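Local coordinates for protein flavodoxin-like domain (Synechococcus elongatus PCC 6301, PDB 3HLY) that probably binds flavin mononucleotide and shuttles electrons, as flavodoxins do, serving as the flavodoxin-like domain of a larger flavoprotein, at residues D94-P97 with I98-L102. Numbering follows the deposited sequence.
Sequences DDEP and IDALL
The Glu96 carboxylate lies with one face over the two methyls of Leu101: CD2 stands almost squarely beneath the group, 3.7 Å from Glu96 CD, and CD1 comes obliquely from the same side to within 3.5 Å of OE1. Ala100 CB lies on that side too, beyond the OE2 edge. The Pro97 ring presents a face to the helix as well, Ala100 CB standing over it near CD at 4.3 Å, while OD2 of Asp99 approaches the ring's CB edge loosely. With CG anti to its carbonyl carbon (chi1 -74°) and chi2 at -59°, Leu101 brings CD2 to 3.1 Å from Pro97 O, a tight contact. This carbonyl oxygen of the N-cap residue accepts two weak hydrogen bonds, from Ala100 N at 3.1 Å with a bent N-H...O angle of 126°, and from Leu101 N, longer at 3.5 Å but straighter. Proline thus enters the helix through its carbonyl, and the first turn closes behind it, with Leu102 N bonded to Ile98 O. The loop leads from parallel strand 84-88 into helix 98-107 of the flavodoxin fold, and in relatives the loop after this strand contributes to the flavin site. Glu96 touches Leu72 of helix 66-78, and Leu101 touches Phe76 of the same helix and Leu87 of strand 84-88.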
loop_
_atom_site.group_PDB
_atom_site.type_symbol
_atom_site.label_atom_id
_atom_site.label_comp_id
_atom_site.label_asym_id
_atom_site.label_seq_id
_atom_site.Cartn_x
_atom_site.Cartn_y
_atom_site.Cartn_z
ATOM N N ASP A 94 -12.340 -8.368 9.626
ATOM C CA ASP A 94 -13.206 -7.203 9.700
ATOM C C ASP A 94 -12.284 -6.054 9.343
ATOM O O ASP A 94 -11.695 -5.434 10.229
ATOM C CB ASP A 94 -13.748 -7.033 11.122
ATOM N N ASP A 95 -12.150 -5.777 8.048
ATOM C CA ASP A 95 -11.256 -4.714 7.602
ATOM C C ASP A 95 -11.908 -3.474 6.998
ATOM O O ASP A 95 -13.023 -3.525 6.482
ATOM C CB ASP A 95 -10.225 -5.288 6.621
ATOM C CG ASP A 95 -10.860 -5.865 5.373
ATOM O OD1 ASP A 95 -11.419 -5.088 4.571
ATOM O OD2 ASP A 95 -10.800 -7.100 5.194
ATOM N N GLU A 96 -11.187 -2.358 7.075
ATOM C CA GLU A 96 -11.647 -1.086 6.538
ATOM C C GLU A 96 -11.858 -1.162 5.031
ATOM O O GLU A 96 -11.057 -1.758 4.313
ATOM C CB GLU A 96 -10.627 0.017 6.829
ATOM C CG GLU A 96 -11.035 0.990 7.914
ATOM C CD GLU A 96 -10.302 2.314 7.796
ATOM O OE1 GLU A 96 -9.047 2.309 7.802
ATOM O OE2 GLU A 96 -10.984 3.360 7.693
ATOM N N PRO A 97 -12.940 -0.551 4.532
ATOM C CA PRO A 97 -13.257 -0.546 3.097
ATOM C C PRO A 97 -12.255 0.286 2.286
ATOM O O PRO A 97 -11.811 1.342 2.736
ATOM C CB PRO A 97 -14.660 0.067 3.052
ATOM C CG PRO A 97 -15.215 -0.190 4.434
ATOM C CD PRO A 97 -14.028 0.060 5.314
ATOM N N ILE A 98 -11.912 -0.184 1.093
ATOM C CA ILE A 98 -10.975 0.540 0.232
ATOM C C ILE A 98 -11.397 1.995 0.063
ATOM O O ILE A 98 -10.599 2.911 0.240
ATOM C CB ILE A 98 -10.874 -0.130 -1.177
ATOM C CG1 ILE A 98 -9.758 -1.175 -1.172
ATOM C CG2 ILE A 98 -10.622 0.914 -2.254
ATOM C CD1 ILE A 98 -9.597 -1.894 -2.479
ATOM N N ASP A 99 -12.670 2.198 -0.259
ATOM C CA ASP A 99 -13.229 3.525 -0.482
ATOM C C ASP A 99 -12.945 4.524 0.646
ATOM O O ASP A 99 -12.629 5.688 0.388
ATOM C CB ASP A 99 -14.733 3.399 -0.708
ATOM C CG ASP A 99 -15.085 2.278 -1.679
ATOM O OD1 ASP A 99 -15.513 2.579 -2.813
ATOM O OD2 ASP A 99 -14.922 1.087 -1.311
ATOM N N ALA A 100 -13.056 4.068 1.894
ATOM C CA ALA A 100 -12.816 4.925 3.050
ATOM C C ALA A 100 -11.374 5.446 3.074
ATOM O O ALA A 100 -11.146 6.641 3.271
ATOM C CB ALA A 100 -13.119 4.158 4.341
ATOM N N LEU A 101 -10.411 4.544 2.883
ATOM C CA LEU A 101 -9.003 4.921 2.862
ATOM C C LEU A 101 -8.761 5.848 1.691
ATOM O O LEU A 101 -8.114 6.875 1.835
ATOM C CB LEU A 101 -8.097 3.695 2.695
ATOM C CG LEU A 101 -7.896 2.736 3.866
ATOM C CD1 LEU A 101 -7.303 3.488 5.048
ATOM C CD2 LEU A 101 -9.226 2.113 4.241
ATOM N N LEU A 102 -9.292 5.478 0.533
ATOM C CA LEU A 102 -9.110 6.274 -0.671
ATOM C C LEU A 102 -9.585 7.718 -0.485
ATOM O O LEU A 102 -8.946 8.650 -0.978
ATOM C CB LEU A 102 -9.833 5.619 -1.859
ATOM C CG LEU A 102 -9.734 6.334 -3.213
ATOM C CD1 LEU A 102 -8.275 6.420 -3.661
ATOM C CD2 LEU A 102 -10.557 5.590 -4.245
#